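Long-range contacts in glucose-binding protein (Thermus thermophilus HB27, PDB 2B3F), which binds galactose and glucose and is probably the substrate-capturing component of a binding-protein-dependent sugar transport system: residues Q64-M69 against L276-G281; W112-N117 against R297-K302. All coordinates share one frame; numbering follows the deposited sequence.

Interaction 1 (Q64-M69 against L276-G281); sequences QVHAGM and LSDSFG. With GAL (beta-D-galactopyranose), chain G.
V65 and S279 form an antiparallel hydrogen-bonded pair: V65 N donates to S279 O (2.9 Å), and S279 N returns a bond to V65 O. A third backbone bond, from A67 N to S277 O, is nearly straight at 169°. Between them H66 and D278 make a non-hydrogen-bonded pair, which sets both side chains on the sugar's side of the sheet.

Among the side-chain bonds, S279 OG also grips V65 O (2.8 Å), approaching from the face of that carbonyl opposite to S279 N; the same hydroxyl is hydrogen-bonded to S113. Q64 stretches out with CG anti to N (chi1 -178°), carrying NE2 over the carboxylate of D278 to bond OD1 at 3.1 Å from above its plane. Its OE1 is bonded to the backbone N of W8.

Q64 CA makes an off-centre CH-pi contact with the F280 ring, and A67 CB packs against S277 CB.

At the sugar, D278 takes O2 of galactose on OD1 (2.6 Å) and O3 on OD2, while H66 NE2, its ring steadied by E70 at ND1, donates to O2 at 2.8 Å. With an alanine in place of D278, O2 and O3 of the sugar would probably lose the carboxylate that accepts from them, and Q64 NE2 its mate. H66 and D278 thus belong to the galactose pocket of a bacterial solute-binding protein, on paired strands 62-66 and 272-280 of its mixed sheet.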
# COMPACT_ATOMS: atom_id res chain seq x y z
N GLN A 64 -6.58 10.58 5.25
CA GLN A 64 -6.20 9.25 4.82
C GLN A 64 -5.09 8.71 5.72
O GLN A 64 -4.08 9.37 5.99
CB GLN A 64 -5.69 9.31 3.38
CG GLN A 64 -5.31 7.99 2.81
CD GLN A 64 -4.64 8.10 1.42
OE1 GLN A 64 -4.60 9.18 0.84
NE2 GLN A 64 -4.13 7.00 0.90
N VAL A 65 -5.30 7.50 6.21
CA VAL A 65 -4.36 6.87 7.12
C VAL A 65 -4.43 5.37 6.99
O VAL A 65 -5.49 4.77 6.81
CB VAL A 65 -4.61 7.31 8.58
CG1 VAL A 65 -6.02 6.96 9.03
CG2 VAL A 65 -3.54 6.77 9.54
N HIS A 66 -3.27 4.74 7.07
CA HIS A 66 -3.21 3.31 6.96
C HIS A 66 -3.64 2.60 8.23
O HIS A 66 -3.17 2.90 9.32
CB HIS A 66 -1.79 2.86 6.61
CG HIS A 66 -1.40 3.16 5.20
ND1 HIS A 66 -0.23 3.82 4.88
CD2 HIS A 66 -2.02 2.90 4.03
CE1 HIS A 66 -0.14 3.93 3.57
NE2 HIS A 66 -1.21 3.38 3.03
N ALA A 67 -4.47 1.58 8.05
CA ALA A 67 -4.84 0.72 9.17
C ALA A 67 -3.61 -0.01 9.69
O ALA A 67 -2.78 -0.50 8.90
CB ALA A 67 -5.90 -0.27 8.75
N GLY A 68 -3.50 -0.11 11.01
CA GLY A 68 -2.42 -0.83 11.66
C GLY A 68 -1.53 0.11 12.45
O GLY A 68 -2.00 1.13 12.98
N MET A 69 -0.23 -0.21 12.52
CA MET A 69 0.69 0.52 13.37
C MET A 69 0.90 1.95 12.95
O MET A 69 1.20 2.77 13.78
CB MET A 69 2.01 -0.22 13.49
CG MET A 69 1.90 -1.50 14.25
SD MET A 69 1.28 -1.22 15.94
CE MET A 69 1.01 -2.90 16.48
N LEU A 276 -2.69 -3.96 2.83
CA LEU A 276 -2.74 -2.67 3.49
C LEU A 276 -4.17 -2.17 3.33
O LEU A 276 -4.92 -2.69 2.49
CB LEU A 276 -1.74 -1.68 2.84
CG LEU A 276 -1.94 -1.47 1.34
CD1 LEU A 276 -2.13 -0.00 0.99
CD2 LEU A 276 -0.85 -2.15 0.49
N SER A 277 -4.53 -1.14 4.08
CA SER A 277 -5.88 -0.60 4.00
C SER A 277 -5.87 0.89 4.25
O SER A 277 -5.35 1.34 5.26
CB SER A 277 -6.80 -1.31 5.01
OG SER A 277 -8.09 -0.71 4.99
N ASP A 278 -6.42 1.63 3.29
CA ASP A 278 -6.65 3.05 3.43
C ASP A 278 -7.90 3.24 4.28
O ASP A 278 -8.90 2.57 4.05
CB ASP A 278 -6.85 3.68 2.05
CG ASP A 278 -5.57 3.63 1.19
OD1 ASP A 278 -4.52 4.08 1.72
OD2 ASP A 278 -5.64 3.14 0.05
N SER A 279 -7.81 4.13 5.26
CA SER A 279 -8.89 4.39 6.20
C SER A 279 -8.98 5.88 6.51
O SER A 279 -8.05 6.64 6.25
CB SER A 279 -8.68 3.53 7.46
OG SER A 279 -7.68 4.02 8.31
N PHE A 280 -10.13 6.29 7.08
CA PHE A 280 -10.34 7.66 7.52
C PHE A 280 -10.85 7.64 8.95
O PHE A 280 -11.69 6.81 9.28
CB PHE A 280 -11.37 8.36 6.64
CG PHE A 280 -10.85 8.70 5.26
CD1 PHE A 280 -10.21 9.92 5.03
CD2 PHE A 280 -11.01 7.82 4.21
CE1 PHE A 280 -9.72 10.23 3.75
CE2 PHE A 280 -10.54 8.13 2.94
CZ PHE A 280 -9.88 9.35 2.73
N GLY A 281 -10.37 8.58 9.76
CA GLY A 281 -10.88 8.76 11.11
C GLY A 281 -11.41 10.14 11.37
O GLY A 281 -11.67 10.92 10.45
C1 GAL G . -0.37 3.66 -0.65
C2 GAL G . -1.87 3.96 -0.49
C3 GAL G . -2.63 3.79 -1.80
C4 GAL G . -1.96 4.57 -2.94
C5 GAL G . -0.44 4.25 -2.92
C6 GAL G . 0.38 4.98 -4.00
O1 GAL G . 0.32 3.89 0.54
O2 GAL G . -2.41 3.13 0.55
O3 GAL G . -3.97 4.23 -1.65
O4 GAL G . -2.23 5.93 -2.73
O5 GAL G . 0.14 4.52 -1.67
O6 GAL G . 0.49 6.34 -3.70
O HOH W 1 -2.38 -0.67 6.10

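Interaction 2 (W112-N117 against R297-K302); sequences WSVPVN and RLVGSK
V114, V116 and V299 pack together where the end of a sheet strand meets the C-terminal end of helix 289-299, part of the layered alpha/beta packing of a periplasmic binding-protein domain. V114 belongs to strand 110-115, V116 follows just after it, and V299 closes the helix.

Van der Waals packing alone joins the two segments, for no hydrogen bond runs between them. V114 directs its side chain at the helix end and puts CG1 4.2 Å from V299 CG2. V116 reaches the same residue with CG2, 4.0 Å from V299 CB, the two side chains meeting at a slant. This reach follows from the first torsion of V116 (chi1 68°), which sets CG2 anti to the backbone N and leaves CG1 between N and the carbonyl carbon. V299 is thus touched by two valines separated by P115, whose own side chain points away.

Side chain also packs on backbone. V114 CG1 rests 3.7 Å from G300 CA, so close that a beta carbon on this residue would crowd the methyl; the glycine lets the strand come up against the chain just as it leaves the helix. V116 CG2 lies 3.8 Å from V299 O, whose polar need is met by Q305 NE2.

The polar bonds run to other parts of the chain or stay within one segment. V114 and V116 are tied by backbone bonds to F280 and D278 on the neighbouring strand, while N309 ND2 is bonded to V116 O. Past the helix end, S301 occupies the N-cap position of the next helix, with OG bonded to G304 N. L298 O accepts two bonds from this one serine, from S301 N at 3.1 Å and from S301 OG at 2.6 Å.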
# COMPACT_ATOMS: atom_id res chain seq x y z
N TRP A 112 -10.44 3.27 15.78
CA TRP A 112 -9.87 4.59 15.50
C TRP A 112 -9.95 5.09 14.07
O TRP A 112 -9.65 6.25 13.80
CB TRP A 112 -8.42 4.63 16.02
CG TRP A 112 -8.34 4.28 17.48
CD1 TRP A 112 -7.99 3.07 18.00
CD2 TRP A 112 -8.65 5.13 18.58
NE1 TRP A 112 -8.04 3.12 19.39
CE2 TRP A 112 -8.45 4.38 19.77
CE3 TRP A 112 -9.09 6.46 18.69
CZ2 TRP A 112 -8.68 4.91 21.04
CZ3 TRP A 112 -9.31 6.99 19.95
CH2 TRP A 112 -9.09 6.21 21.11
N SER A 113 -10.38 4.23 13.14
CA SER A 113 -10.62 4.67 11.76
C SER A 113 -11.57 3.72 11.05
O SER A 113 -11.90 2.64 11.57
CB SER A 113 -9.30 4.77 10.97
OG SER A 113 -8.77 3.48 10.76
N VAL A 114 -12.00 4.12 9.86
CA VAL A 114 -12.94 3.36 9.05
C VAL A 114 -12.25 2.97 7.75
O VAL A 114 -11.90 3.85 6.95
CB VAL A 114 -14.19 4.20 8.71
CG1 VAL A 114 -15.21 3.36 7.93
CG2 VAL A 114 -14.76 4.82 9.98
N PRO A 115 -12.03 1.66 7.54
CA PRO A 115 -11.39 1.20 6.30
C PRO A 115 -12.26 1.39 5.07
O PRO A 115 -13.46 1.08 5.11
CB PRO A 115 -11.12 -0.28 6.55
CG PRO A 115 -11.46 -0.52 7.98
CD PRO A 115 -12.35 0.54 8.45
N VAL A 116 -11.68 1.88 3.99
CA VAL A 116 -12.40 2.06 2.74
C VAL A 116 -12.09 0.99 1.71
O VAL A 116 -12.84 0.81 0.76
CB VAL A 116 -12.21 3.48 2.15
CG1 VAL A 116 -10.78 3.71 1.69
CG2 VAL A 116 -13.20 3.72 0.99
N ASN A 117 -10.98 0.29 1.89
CA ASN A 117 -10.50 -0.64 0.90
C ASN A 117 -9.52 -1.65 1.48
O ASN A 117 -9.18 -1.62 2.68
CB ASN A 117 -9.85 0.13 -0.28
CG ASN A 117 -8.55 0.84 0.12
OD1 ASN A 117 -8.05 0.67 1.22
ND2 ASN A 117 -8.01 1.63 -0.80
N ARG A 297 -19.45 7.58 7.44
CA ARG A 297 -20.57 6.69 7.18
C ARG A 297 -20.63 6.30 5.71
O ARG A 297 -20.94 5.15 5.38
CB ARG A 297 -21.89 7.33 7.63
CG ARG A 297 -21.96 7.56 9.14
CD ARG A 297 -23.23 8.30 9.55
NE ARG A 297 -24.39 7.59 9.00
CZ ARG A 297 -25.36 8.14 8.28
NH1 ARG A 297 -25.40 9.45 8.04
NH2 ARG A 297 -26.35 7.36 7.83
N LEU A 298 -20.29 7.24 4.83
CA LEU A 298 -20.22 6.96 3.41
C LEU A 298 -19.07 6.02 3.04
O LEU A 298 -19.26 5.03 2.33
CB LEU A 298 -20.12 8.26 2.60
CG LEU A 298 -19.83 8.09 1.11
CD1 LEU A 298 -20.92 7.33 0.42
CD2 LEU A 298 -19.63 9.44 0.44
N VAL A 299 -17.87 6.34 3.49
CA VAL A 299 -16.71 5.51 3.10
C VAL A 299 -16.79 4.10 3.72
O VAL A 299 -16.22 3.17 3.17
CB VAL A 299 -15.33 6.19 3.39
CG1 VAL A 299 -15.26 7.59 2.76
CG2 VAL A 299 -15.05 6.25 4.83
N GLY A 300 -17.52 3.96 4.82
CA GLY A 300 -17.78 2.64 5.42
C GLY A 300 -18.93 1.83 4.82
O GLY A 300 -19.16 0.68 5.22
N SER A 301 -19.63 2.40 3.85
CA SER A 301 -20.83 1.78 3.25
C SER A 301 -20.53 1.00 1.99
O SER A 301 -19.55 1.26 1.27
CB SER A 301 -21.85 2.89 2.93
OG SER A 301 -21.45 3.68 1.82
N LYS A 302 -21.42 0.06 1.65
CA LYS A 302 -21.30 -0.70 0.42
C LYS A 302 -21.41 0.19 -0.82
O LYS A 302 -20.64 0.05 -1.77
CB LYS A 302 -22.35 -1.81 0.38
CG LYS A 302 -22.21 -2.76 -0.78
CD LYS A 302 -23.25 -3.86 -0.74
CE LYS A 302 -23.30 -4.63 -2.03
NZ LYS A 302 -24.20 -5.84 -1.92

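Interactions 1 and 2 lie with their centres about 10 Å apart and share one mixed sheet, in which strand 272-280 pairs antiparallel with both 62-66 and 110-115. Along the chain their segments alternate: 64-69, 112-117, 276-281, then 297-302, the last on helix 289-299, which follows strand 272-280. That strand, part of interaction 1, is the sheet neighbour of the strand of interaction 2; the contacts meet directly, at probable hydrogen bonds from S277 OG to N117 O and between S279 OG and S113 OG. From the sugar pocket outward, interaction 1 supplies residues that hold galactose, and interaction 2 joins the adjoining strand to a helix, with the V116 side chain about 8 Å from the sugar.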